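Side-chain contacts in general odorant-binding protein 28a (Drosophila melanogaster, PDB 6QQ4), which probably binds odorants or pheromones, as a small secreted helical protein of the PBP/GOBP family held together by three disulfides: residues A[26-29]-A[30-33]; A[37-40]-A[41-45]; A[48-52]-A[53-57]; A[85-88]-A[89-93]; A[112-115]-A[116-120]. All blocks are in the same frame, centred on the assembly; numbering follows the deposited sequence.

Contact 1: residues A[26-29]-A[30-33]; sequences DLQE and MVKK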
loop_
_atom_site.group_PDB
_atom_site.type_symbol
_atom_site.label_atom_id
_atom_site.label_comp_id
_atom_site.label_asym_id
_atom_site.label_seq_id
_atom_site.Cartn_x
_atom_site.Cartn_y
_atom_site.Cartn_z
ATOM N N ASP A 26 5.644 -9.783 -9.994
ATOM C CA ASP A 26 4.827 -9.263 -8.904
ATOM C C ASP A 26 5.374 -7.950 -8.374
ATOM O O ASP A 26 4.616 -7.030 -8.051
ATOM C CB ASP A 26 4.745 -10.268 -7.765
ATOM C CG ASP A 26 3.992 -11.504 -8.140
ATOM O OD1 ASP A 26 3.005 -11.400 -8.903
ATOM O OD2 ASP A 26 4.379 -12.586 -7.656
ATOM N N LEU A 27 6.691 -7.889 -8.243
ATOM C CA LEU A 27 7.373 -6.670 -7.833
ATOM C C LEU A 27 7.136 -5.534 -8.839
ATOM O O LEU A 27 6.925 -4.388 -8.453
ATOM C CB LEU A 27 8.869 -6.935 -7.684
ATOM C CG LEU A 27 9.636 -6.063 -6.704
ATOM C CD1 LEU A 27 9.115 -6.327 -5.313
ATOM C CD2 LEU A 27 11.128 -6.357 -6.789
ATOM N N GLN A 28 7.170 -5.854 -10.129
ATOM C CA GLN A 28 6.992 -4.827 -11.162
ATOM C C GLN A 28 5.580 -4.244 -11.140
ATOM O O GLN A 28 5.401 -3.027 -11.248
ATOM C CB GLN A 28 7.319 -5.389 -12.551
ATOM C CG GLN A 28 8.336 -4.542 -13.326
ATOM C CD GLN A 28 8.935 -5.275 -14.517
ATOM O OE1 GLN A 28 9.165 -6.486 -14.468
ATOM N NE2 GLN A 28 9.193 -4.541 -15.596
ATOM N N GLU A 29 4.577 -5.100 -10.968
ATOM C CA GLU A 29 3.211 -4.606 -10.813
ATOM C C GLU A 29 3.096 -3.599 -9.671
ATOM O O GLU A 29 2.365 -2.615 -9.778
ATOM C CB GLU A 29 2.236 -5.764 -10.589
ATOM C CG GLU A 29 2.157 -6.686 -11.765
ATOM C CD GLU A 29 1.043 -7.710 -11.653
ATOM O OE1 GLU A 29 0.616 -8.040 -10.525
ATOM O OE2 GLU A 29 0.585 -8.171 -12.711
ATOM N N MET A 30 3.814 -3.839 -8.581
ATOM C CA MET A 30 3.787 -2.915 -7.449
ATOM C C MET A 30 4.386 -1.549 -7.776
ATOM O O MET A 30 3.767 -0.525 -7.480
ATOM C CB MET A 30 4.535 -3.493 -6.254
ATOM C CG MET A 30 3.735 -4.344 -5.311
ATOM S SD MET A 30 4.655 -4.604 -3.763
ATOM C CE MET A 30 4.594 -2.985 -3.006
ATOM N N VAL A 31 5.592 -1.526 -8.360
ATOM C CA VAL A 31 6.268 -0.253 -8.634
ATOM C C VAL A 31 5.431 0.589 -9.567
ATOM O O VAL A 31 5.427 1.816 -9.481
ATOM C CB VAL A 31 7.690 -0.410 -9.282
ATOM C CG1 VAL A 31 8.571 -1.225 -8.442
ATOM C CG2 VAL A 31 7.630 -1.014 -10.667
ATOM N N LYS A 32 4.706 -0.088 -10.449
ATOM C CA LYS A 32 3.933 0.566 -11.489
ATOM C C LYS A 32 2.543 0.892 -10.977
ATOM O O LYS A 32 1.718 1.428 -11.713
ATOM C CB LYS A 32 3.860 -0.320 -12.736
ATOM C CG LYS A 32 5.221 -0.627 -13.353
ATOM C CD LYS A 32 5.097 -1.635 -14.484
ATOM C CE LYS A 32 6.441 -1.902 -15.155
ATOM N NZ LYS A 32 6.359 -2.985 -16.185
ATOM N N LYS A 33 2.301 0.567 -9.711
ATOM C CA LYS A 33 1.030 0.854 -9.062
ATOM C C LYS A 33 -0.144 0.280 -9.843
ATOM O O LYS A 33 -1.105 0.974 -10.147
ATOM C CB LYS A 33 0.865 2.363 -8.863
ATOM C CG LYS A 33 1.825 2.929 -7.804
ATOM C CD LYS A 33 2.465 4.220 -8.274
ATOM C CE LYS A 33 3.650 4.606 -7.405
ATOM N NZ LYS A 33 4.363 5.790 -7.964
#
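Lys32 lies back along Gln28, one turn earlier, where helix 24-31 runs out in a Schellman motif. The lysine can be followed outward from the backbone. Its CB sits over the carbonyl of Gln28. CG is the closest carbon, 3.2 Å from Gln28 O, and CD still touches that oxygen. CE then reaches the side chain of Gln28, 3.7 Å from Gln28 CG. Lys32 NZ ends near Gln28 CG, 3.8 Å away. The chain is fully extended, with CG opposite the carbonyl carbon (chi1 -61°). That torsion turns it back along the helix, and the two side chains run next to each other in the same direction. The carbonyl of Gln28 also accepts Lys32 N at 3.1 Å, so the lysine is held at its root and brushed along its aliphatic part.

Val31 meets the same carbonyl with a methyl group: Val31 CG2 is 3.1 Å from Gln28 O. Val31 N bonds to Leu27 O at 3.2 Å, in the carbonyl plane. Met30 N makes a weak bond to Asp26 O. The side chain of Met30 bends away from this turn and packs on Leu44 and Arg45 of helix 39-52. The carboxylates of Asp26 and Glu29 have partners beyond this turn: Asp26 OD2 accepts Thr23 N, and Glu29 OE2 bonds to Ser37 OG.

Lys33 leaves the helix with positive phi (55°), which breaks the helical path. Its backbone N donates to Met30 O at 2.9 Å.

Contact 2: residues A[37-40]-A[41-45]; sequences STYA and GKCLR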
loop_
_atom_site.group_PDB
_atom_site.type_symbol
_atom_site.label_atom_id
_atom_site.label_comp_id
_atom_site.label_asym_id
_atom_site.label_seq_id
_atom_site.Cartn_x
_atom_site.Cartn_y
_atom_site.Cartn_z
ATOM N N SER A 37 -1.946 -9.135 -10.122
ATOM C CA SER A 37 -2.559 -10.119 -11.012
ATOM C C SER A 37 -2.422 -11.542 -10.467
ATOM O O SER A 37 -2.967 -12.475 -11.043
ATOM C CB SER A 37 -1.950 -10.034 -12.417
ATOM O OG SER A 37 -0.590 -10.408 -12.399
ATOM N N THR A 38 -1.705 -11.706 -9.354
ATOM C CA THR A 38 -1.558 -13.011 -8.699
ATOM C C THR A 38 -1.841 -12.898 -7.206
ATOM O O THR A 38 -1.739 -11.816 -6.638
ATOM C CB THR A 38 -0.132 -13.608 -8.886
ATOM O OG1 THR A 38 0.806 -12.868 -8.108
ATOM C CG2 THR A 38 0.312 -13.560 -10.361
ATOM N N TYR A 39 -2.190 -14.020 -6.575
ATOM C CA TYR A 39 -2.469 -14.063 -5.133
ATOM C C TYR A 39 -1.218 -13.756 -4.316
ATOM O O TYR A 39 -1.277 -13.059 -3.302
ATOM C CB TYR A 39 -3.033 -15.432 -4.749
ATOM C CG TYR A 39 -3.450 -15.564 -3.311
ATOM C CD1 TYR A 39 -4.611 -14.957 -2.842
ATOM C CD2 TYR A 39 -2.686 -16.295 -2.421
ATOM C CE1 TYR A 39 -4.986 -15.068 -1.527
ATOM C CE2 TYR A 39 -3.054 -16.427 -1.113
ATOM C CZ TYR A 39 -4.190 -15.808 -0.662
ATOM O OH TYR A 39 -4.518 -15.960 0.664
ATOM N N ALA A 40 -0.088 -14.304 -4.758
ATOM C CA ALA A 40 1.194 -14.044 -4.115
ATOM C C ALA A 40 1.512 -12.549 -4.112
ATOM O O ALA A 40 2.055 -12.024 -3.144
ATOM C CB ALA A 40 2.300 -14.822 -4.818
ATOM N N GLY A 41 1.186 -11.870 -5.210
ATOM C CA GLY A 41 1.364 -10.434 -5.296
ATOM C C GLY A 41 0.462 -9.701 -4.313
ATOM O O GLY A 41 0.844 -8.683 -3.749
ATOM N N LYS A 42 -0.749 -10.206 -4.112
ATOM C CA LYS A 42 -1.616 -9.671 -3.055
ATOM C C LYS A 42 -0.995 -9.900 -1.675
ATOM O O LYS A 42 -1.062 -9.033 -0.777
ATOM C CB LYS A 42 -2.993 -10.323 -3.091
ATOM C CG LYS A 42 -3.788 -10.071 -4.367
ATOM C CD LYS A 42 -5.159 -10.735 -4.261
ATOM C CE LYS A 42 -5.938 -10.562 -5.540
ATOM N NZ LYS A 42 -7.245 -11.298 -5.449
ATOM N N CYS A 43 -0.409 -11.080 -1.491
ATOM C CA CYS A 43 0.221 -11.370 -0.213
ATOM C C CYS A 43 1.518 -10.546 -0.087
ATOM O O CYS A 43 1.895 -10.148 1.007
ATOM C CB CYS A 43 0.499 -12.868 -0.057
ATOM S SG CYS A 43 -0.972 -13.894 0.212
ATOM N N LEU A 44 2.201 -10.295 -1.202
ATOM C CA LEU A 44 3.385 -9.436 -1.161
ATOM C C LEU A 44 2.955 -8.075 -0.614
ATOM O O LEU A 44 3.528 -7.541 0.327
ATOM C CB LEU A 44 4.028 -9.298 -2.542
ATOM C CG LEU A 44 5.197 -8.312 -2.680
ATOM C CD1 LEU A 44 6.364 -8.718 -1.783
ATOM C CD2 LEU A 44 5.646 -8.202 -4.126
ATOM N N ARG A 45 1.895 -7.541 -1.186
ATOM C CA ARG A 45 1.379 -6.258 -0.751
ATOM C C ARG A 45 0.957 -6.237 0.710
ATOM O O ARG A 45 1.194 -5.242 1.396
ATOM C CB ARG A 45 0.229 -5.847 -1.657
ATOM C CG ARG A 45 0.775 -5.472 -3.025
ATOM C CD ARG A 45 -0.264 -5.511 -4.115
ATOM N NE ARG A 45 0.373 -5.517 -5.430
ATOM C CZ ARG A 45 -0.032 -4.774 -6.456
ATOM N NH1 ARG A 45 -1.086 -3.964 -6.310
ATOM N NH2 ARG A 45 0.616 -4.838 -7.615
#
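Thr38 OG1 is gripped by two groups: it accepts Gly41 N at 3.1 Å and is hydrogen-bonded to Asp26 OD1 of helix 24-31. The first bond is a classic N-cap. Thr38 stands just before helix 39-52, and its hydroxyl takes up an amide of the first turn. Chi1 of 71° sets OG1 between the backbone N and the carbonyl carbon, close to that amide. Thr38 O adds a backbone bond from Lys42 N at 3.2 Å. Two groups of one residue therefore occupy two amides at the helix start. The carboxylate of Asp26 near this end may be further steadied by the helix dipole.

One residue on, Tyr39 and Cys43 form a sulfur-aromatic contact. Cys43 SG is 4.0 Å from the centroid of the Tyr39 ring and lies obliquely, 31° off the ring normal. Its closest ring atom is CE2, with Tyr39 CE2 to Cys43 SG 3.5 Å. Cys43 N also bonds to Tyr39 O at 2.8 Å. The extended Lys42 runs back past the start of the helix. Its CB is 3.2 Å from Tyr39 O, and its CG passes Thr38 O.

Several helices meet here. Cys43 is joined to Cys101 by a disulfide, and Tyr39 OH bonds to Asp99, so this side faces the start of helix 100-117. Leu44 is buried against helices 2-20 and 24-31.

Contact 3: residues A[48-52]-A[53-57]; sequences VMKNI and GILDA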
loop_
_atom_site.group_PDB
_atom_site.type_symbol
_atom_site.label_atom_id
_atom_site.label_comp_id
_atom_site.label_asym_id
_atom_site.label_seq_id
_atom_site.Cartn_x
_atom_site.Cartn_y
_atom_site.Cartn_z
ATOM N N VAL A 48 4.179 -5.911 2.800
ATOM C CA VAL A 48 4.667 -4.541 2.801
ATOM C C VAL A 48 3.813 -3.623 3.688
ATOM O O VAL A 48 4.344 -2.874 4.507
ATOM C CB VAL A 48 4.711 -3.973 1.375
ATOM C CG1 VAL A 48 4.999 -2.485 1.409
ATOM C CG2 VAL A 48 5.765 -4.714 0.562
ATOM N N MET A 49 2.499 -3.678 3.520
ATOM C CA MET A 49 1.608 -2.822 4.292
ATOM C C MET A 49 1.755 -3.075 5.792
ATOM O O MET A 49 1.747 -2.139 6.594
ATOM C CB MET A 49 0.162 -3.024 3.855
ATOM C CG MET A 49 -0.186 -2.395 2.511
ATOM S SD MET A 49 -1.933 -2.618 2.130
ATOM C CE MET A 49 -2.014 -1.988 0.451
ATOM N N LYS A 50 1.893 -4.342 6.162
ATOM C CA LYS A 50 2.081 -4.714 7.555
ATOM C C LYS A 50 3.414 -4.180 8.083
ATOM O O LYS A 50 3.525 -3.800 9.247
ATOM C CB LYS A 50 2.005 -6.240 7.720
ATOM C CG LYS A 50 0.579 -6.754 7.683
ATOM C CD LYS A 50 0.495 -8.223 7.998
ATOM C CE LYS A 50 -0.959 -8.638 8.139
ATOM N NZ LYS A 50 -1.066 -10.096 8.380
ATOM N N ASN A 51 4.425 -4.137 7.224
ATOM C CA ASN A 51 5.701 -3.570 7.634
ATOM C C ASN A 51 5.595 -2.057 7.839
ATOM O O ASN A 51 6.232 -1.498 8.723
ATOM C CB ASN A 51 6.786 -3.891 6.619
ATOM C CG ASN A 51 8.177 -3.740 7.200
ATOM O OD1 ASN A 51 8.349 -3.714 8.422
ATOM N ND2 ASN A 51 9.176 -3.629 6.330
ATOM N N ILE A 52 4.788 -1.402 7.017
ATOM C CA ILE A 52 4.503 0.020 7.173
ATOM C C ILE A 52 3.644 0.254 8.408
ATOM O O ILE A 52 3.780 1.262 9.095
ATOM C CB ILE A 52 3.778 0.590 5.927
ATOM C CG1 ILE A 52 4.675 0.497 4.699
ATOM C CG2 ILE A 52 3.332 2.042 6.138
ATOM C CD1 ILE A 52 3.970 0.945 3.458
ATOM N N GLY A 53 2.747 -0.684 8.681
ATOM C CA GLY A 53 1.848 -0.556 9.809
ATOM C C GLY A 53 0.501 0.006 9.414
ATOM O O GLY A 53 -0.389 0.130 10.261
ATOM N N ILE A 54 0.343 0.350 8.134
ATOM C CA ILE A 54 -0.942 0.834 7.635
ATOM C C ILE A 54 -1.952 -0.324 7.646
ATOM O O ILE A 54 -3.159 -0.115 7.785
ATOM C CB ILE A 54 -0.805 1.478 6.218
ATOM C CG1 ILE A 54 -2.150 2.027 5.713
ATOM C CG2 ILE A 54 -0.147 0.509 5.214
ATOM C CD1 ILE A 54 -2.750 3.174 6.567
ATOM N N LEU A 55 -1.443 -1.547 7.557
ATOM C CA LEU A 55 -2.265 -2.737 7.763
ATOM C C LEU A 55 -1.861 -3.407 9.072
ATOM O O LEU A 55 -0.684 -3.694 9.283
ATOM C CB LEU A 55 -2.110 -3.718 6.595
ATOM C CG LEU A 55 -3.029 -4.938 6.619
ATOM C CD1 LEU A 55 -4.444 -4.480 6.521
ATOM C CD2 LEU A 55 -2.673 -5.908 5.456
ATOM N N ASP A 56 -2.826 -3.666 9.948
ATOM C CA ASP A 56 -2.486 -4.230 11.253
ATOM C C ASP A 56 -2.616 -5.750 11.266
ATOM O O ASP A 56 -3.087 -6.355 10.300
ATOM C CB ASP A 56 -3.341 -3.609 12.371
ATOM C CG ASP A 56 -4.830 -3.909 12.237
ATOM O OD1 ASP A 56 -5.212 -5.028 11.825
ATOM O OD2 ASP A 56 -5.635 -3.014 12.579
ATOM N N ALA A 57 -2.202 -6.340 12.384
ATOM C CA ALA A 57 -2.132 -7.781 12.590
ATOM C C ALA A 57 -3.472 -8.500 12.452
ATOM O O ALA A 57 -3.510 -9.727 12.351
ATOM C CB ALA A 57 -1.524 -8.070 13.976
#
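Ile54 holds CG1 opposite its backbone N (chi1 -178°), which puts its other branch, CG2, against Met49. Leu55 has CG in the same position (chi1 -174°), and this carries its CD2 to Lys50. This is the C-terminal end of helix 39-52. Gly53 leaves the helix with positive phi (96°), and the chain folds back over the last turn.

Met49 takes several of these contacts. Its carbonyl accepts Gly53 N at 2.7 Å and, more weakly, Leu55 N. The turn of the backbone brings Leu55 CB to 3.6 Å from Met49 CB. Ile54 CG2 lies 3.8 Å from Met49 CB. The rest of the methionine is extended and leads off towards Tyr73 and Ala104. Ile52 and Ile54 stand side by side and point the same way, with Ile52 CG2 to Ile54 CG2 3.9 Å. Both also touch Tyr73 of helix 66-74, so this apolar patch joins the two helices. A pentaethylene glycol, probably from the crystallisation liquor, lies near Ile54 and may mark a pocket.

Lys50 crosses Leu55 at a slant. Its CG touches Leu55 CD2, and its CE passes Asp56 O. The extended chain carries NZ on to a hydrogen bond with His100. Asp56 OD1 accepts the backbone N of Asn58 and of Lys60.

The backbones also meet directly: Lys50 CA approaches Leu55 O at 3.4 Å in a nearly straight CA-H...O contact.

Contact 4: residues A[85-88]-A[89-93]; sequences LEIG and DTCAA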
loop_
_atom_site.group_PDB
_atom_site.type_symbol
_atom_site.label_atom_id
_atom_site.label_comp_id
_atom_site.label_asym_id
_atom_site.label_seq_id
_atom_site.Cartn_x
_atom_site.Cartn_y
_atom_site.Cartn_z
ATOM N N LEU A 85 -3.355 11.399 3.469
ATOM C CA LEU A 85 -4.037 11.358 4.749
ATOM C C LEU A 85 -5.533 11.214 4.545
ATOM O O LEU A 85 -6.180 10.412 5.209
ATOM C CB LEU A 85 -3.729 12.610 5.565
ATOM C CG LEU A 85 -2.402 12.566 6.321
ATOM C CD1 LEU A 85 -1.990 13.958 6.771
ATOM C CD2 LEU A 85 -2.524 11.616 7.508
ATOM N N GLU A 86 -6.075 11.973 3.598
ATOM C CA GLU A 86 -7.502 11.914 3.326
ATOM C C GLU A 86 -7.877 10.584 2.682
ATOM O O GLU A 86 -8.957 10.058 2.927
ATOM C CB GLU A 86 -7.923 13.081 2.441
ATOM C CG GLU A 86 -7.728 14.423 3.128
ATOM C CD GLU A 86 -7.878 15.604 2.189
ATOM O OE1 GLU A 86 -8.714 15.539 1.261
ATOM O OE2 GLU A 86 -7.149 16.600 2.383
ATOM N N ILE A 87 -6.974 10.048 1.865
ATOM C CA ILE A 87 -7.184 8.752 1.225
ATOM C C ILE A 87 -7.246 7.644 2.274
ATOM O O ILE A 87 -8.096 6.753 2.195
ATOM C CB ILE A 87 -6.082 8.478 0.184
ATOM C CG1 ILE A 87 -6.268 9.429 -1.010
ATOM C CG2 ILE A 87 -6.073 6.990 -0.238
ATOM C CD1 ILE A 87 -5.169 9.364 -2.041
ATOM N N GLY A 88 -6.370 7.724 3.273
ATOM C CA GLY A 88 -6.418 6.812 4.403
ATOM C C GLY A 88 -7.768 6.799 5.105
ATOM O O GLY A 88 -8.331 5.738 5.383
ATOM N N ASP A 89 -8.300 7.979 5.396
ATOM C CA ASP A 89 -9.590 8.065 6.079
ATOM C C ASP A 89 -10.730 7.536 5.208
ATOM O O ASP A 89 -11.661 6.884 5.699
ATOM C CB ASP A 89 -9.878 9.508 6.510
ATOM C CG ASP A 89 -9.130 9.895 7.767
ATOM O OD1 ASP A 89 -8.624 8.984 8.454
ATOM O OD2 ASP A 89 -9.057 11.103 8.074
ATOM N N THR A 90 -10.654 7.814 3.912
ATOM C CA THR A 90 -11.620 7.271 2.972
ATOM C C THR A 90 -11.559 5.738 2.929
ATOM O O THR A 90 -12.573 5.064 3.099
ATOM C CB THR A 90 -11.396 7.823 1.557
ATOM O OG1 THR A 90 -11.814 9.190 1.508
ATOM C CG2 THR A 90 -12.193 7.026 0.549
ATOM N N CYS A 91 -10.368 5.195 2.725
ATOM C CA CYS A 91 -10.236 3.779 2.411
ATOM C C CYS A 91 -10.340 2.882 3.643
ATOM O O CYS A 91 -10.707 1.717 3.524
ATOM C CB CYS A 91 -8.919 3.533 1.666
ATOM S SG CYS A 91 -8.889 4.325 0.026
ATOM N N ALA A 92 -10.066 3.431 4.825
ATOM C CA ALA A 92 -10.232 2.680 6.071
ATOM C C ALA A 92 -11.677 2.283 6.301
ATOM O O ALA A 92 -11.964 1.456 7.165
ATOM C CB ALA A 92 -9.722 3.484 7.266
ATOM N N ALA A 93 -12.585 2.853 5.518
ATOM C CA ALA A 93 -14.006 2.595 5.692
ATOM C C ALA A 93 -14.567 1.489 4.783
ATOM O O ALA A 93 -15.728 1.097 4.929
ATOM C CB ALA A 93 -14.784 3.885 5.480
HETATM O O HOH W 1 -6.183 9.387 7.448
#
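Cys91 rests on Ile87 one turn back, in the last turns of helix 78-91. Its SG is 3.9 Å from Ile87 CG2 and 3.4 Å from Ile87 O. The sulfur stands beside its own backbone N (chi1 -66°), so it faces back along the helix. Ile87 has CG2 opposite its backbone N, which presents that methyl to the sulfur. Cys91 N bonds to Ile87 O at 2.8 Å.

A water stands between a second pair, Leu85 and Asp89. It donates weakly to Asp89 OD1 at 2.7 Å, while its bond to Leu85 O is doubtful because the distance is too short. The sound bond here is Asp89 N to Leu85 O, at 3.2 Å. The carboxylate carbon Asp89 CG lies 3.9 Å from the same oxygen, Leu85 O. Next along, Glu86 O accepts Thr90 N.

Farther out, the buried side of this turn is fixed by helix 100-117. Cys91 is joined by a disulfide to Cys110, and both Ile87 and Cys91 lie on Phe111. Ile87 and Thr90 also touch Glu114. On another side Ala92 packs against Leu61 and Thr63. Glu86 directs its carboxylate to a salt bridge with Lys82.

Ala92 N bonds to Gly88 O, and Ala92 CB lies 3.2 Å from that oxygen.

Contact 5: residues A[112-115]-A[116-120]; sequences RGEA and KKHGL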
loop_
_atom_site.group_PDB
_atom_site.type_symbol
_atom_site.label_atom_id
_atom_site.label_comp_id
_atom_site.label_asym_id
_atom_site.label_seq_id
_atom_site.Cartn_x
_atom_site.Cartn_y
_atom_site.Cartn_z
ATOM N N ARG A 112 -5.359 3.365 -4.995
ATOM C CA ARG A 112 -5.107 3.729 -6.376
ATOM C C ARG A 112 -6.266 4.502 -6.948
ATOM O O ARG A 112 -6.063 5.444 -7.704
ATOM C CB ARG A 112 -4.860 2.499 -7.234
ATOM C CG ARG A 112 -3.591 1.766 -6.917
ATOM C CD ARG A 112 -3.237 0.805 -8.039
ATOM N NE ARG A 112 -4.379 -0.011 -8.400
ATOM C CZ ARG A 112 -4.725 -1.126 -7.769
ATOM N NH1 ARG A 112 -3.994 -1.581 -6.750
ATOM N NH2 ARG A 112 -5.794 -1.791 -8.173
ATOM N N GLY A 113 -7.478 4.073 -6.599
ATOM C CA GLY A 113 -8.691 4.701 -7.086
ATOM C C GLY A 113 -8.752 6.148 -6.654
ATOM O O GLY A 113 -8.951 7.042 -7.472
ATOM N N GLU A 114 -8.571 6.369 -5.357
ATOM C CA GLU A 114 -8.639 7.703 -4.794
ATOM C C GLU A 114 -7.483 8.546 -5.321
ATOM O O GLU A 114 -7.645 9.728 -5.615
ATOM C CB GLU A 114 -8.614 7.631 -3.268
ATOM C CG GLU A 114 -9.853 6.983 -2.689
ATOM C CD GLU A 114 -11.097 7.749 -3.078
ATOM O OE1 GLU A 114 -11.116 8.977 -2.835
ATOM O OE2 GLU A 114 -12.036 7.138 -3.639
ATOM N N ALA A 115 -6.316 7.925 -5.441
ATOM C CA ALA A 115 -5.131 8.628 -5.928
ATOM C C ALA A 115 -5.333 9.126 -7.367
ATOM O O ALA A 115 -4.831 10.182 -7.731
ATOM C CB ALA A 115 -3.904 7.736 -5.830
ATOM N N LYS A 116 -6.083 8.379 -8.171
ATOM C CA LYS A 116 -6.391 8.805 -9.541
ATOM C C LYS A 116 -7.390 9.936 -9.553
ATOM O O LYS A 116 -7.277 10.872 -10.339
ATOM C CB LYS A 116 -6.935 7.646 -10.364
ATOM C CG LYS A 116 -5.911 6.582 -10.685
ATOM C CD LYS A 116 -6.635 5.315 -11.130
ATOM C CE LYS A 116 -5.666 4.217 -11.526
ATOM N NZ LYS A 116 -4.965 4.564 -12.777
ATOM N N LYS A 117 -8.381 9.834 -8.677
ATOM C CA LYS A 117 -9.396 10.867 -8.528
ATOM C C LYS A 117 -8.776 12.199 -8.084
ATOM O O LYS A 117 -9.084 13.249 -8.645
ATOM C CB LYS A 117 -10.458 10.386 -7.544
ATOM C CG LYS A 117 -11.497 11.405 -7.123
ATOM C CD LYS A 117 -12.779 10.710 -6.680
ATOM C CE LYS A 117 -12.498 9.454 -5.856
ATOM N NZ LYS A 117 -13.754 8.792 -5.359
ATOM N N HIS A 118 -7.866 12.141 -7.114
ATOM C CA HIS A 118 -7.242 13.341 -6.544
ATOM C C HIS A 118 -5.971 13.822 -7.243
ATOM O O HIS A 118 -5.275 14.712 -6.734
ATOM C CB HIS A 118 -6.929 13.103 -5.066
ATOM C CG HIS A 118 -8.145 12.999 -4.207
ATOM N ND1 HIS A 118 -9.090 14.002 -4.139
ATOM C CD2 HIS A 118 -8.577 12.015 -3.383
ATOM C CE1 HIS A 118 -10.055 13.637 -3.315
ATOM N NE2 HIS A 118 -9.769 12.434 -2.844
ATOM N N GLY A 119 -5.661 13.239 -8.397
ATOM C CA GLY A 119 -4.519 13.667 -9.187
ATOM C C GLY A 119 -3.145 13.179 -8.751
ATOM O O GLY A 119 -2.129 13.609 -9.301
ATOM N N LEU A 120 -3.090 12.294 -7.763
ATOM C CA LEU A 120 -1.821 11.661 -7.408
ATOM C C LEU A 120 -1.456 10.552 -8.391
ATOM O O LEU A 120 -0.277 10.275 -8.626
ATOM C CB LEU A 120 -1.890 11.091 -5.997
ATOM C CG LEU A 120 -1.740 12.066 -4.840
ATOM C CD1 LEU A 120 -1.773 11.300 -3.532
ATOM C CD2 LEU A 120 -0.447 12.847 -4.975
HETATM O O HOH W 2 -9.969 10.163 -0.388
#
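Lys116 lies over the carbonyl of Arg112: CG is 3.2 Å from Arg112 O, and CD is also in touch. Its backbone N bonds to that same oxygen at 3.0 Å. The chain then bends at its last torsion, and NZ leads away.

Lys117 bends at chi3 (40°), which brings its NZ to Glu114 OE2 at 2.9 Å. This is an i to i+3 salt bridge on the surface of helix 100-117. Glu114 bends at chi2 to meet it, and the two side chains run the same way. NZ comes to the syn side of OE2, 23° out of the carboxylate plane.

His118 is the first residue beyond the helix. Its N bonds to Glu114 O at 2.8 Å, and CD2 is 3.3 Å from that oxygen. A water donates to Glu114 OE1 and makes a weak hydrogen bond with His118 NE2.

Gly119 has positive phi and turns the chain back. Leu120 then returns to Ala115. Its N makes a weak, bent bond to Ala115 O, and Leu120 CB lies 3.9 Å from Ala115 CB.

Followed from the N terminus, the five contacts come in series; none nests within or crosses another. Contact 1 ends helix 24-31, and contact 2 begins helix 39-52. Two side-chain hydrogen bonds between them close the loop that joins these helices. Contact 3 ends helix 39-52, and Val48 there touches Met30 of contact 1. Contacts 4 and 5 lie at the ends of helices 78-91 and 100-117. These two helix ends pack together, with the contact centres about 12 Å apart. Across the fold, Lys33 of contact 1 touches Arg112 of contact 5. The Cys43-Cys101 and Cys91-Cys110 disulfides tie contacts 2 and 4 to helix 100-117.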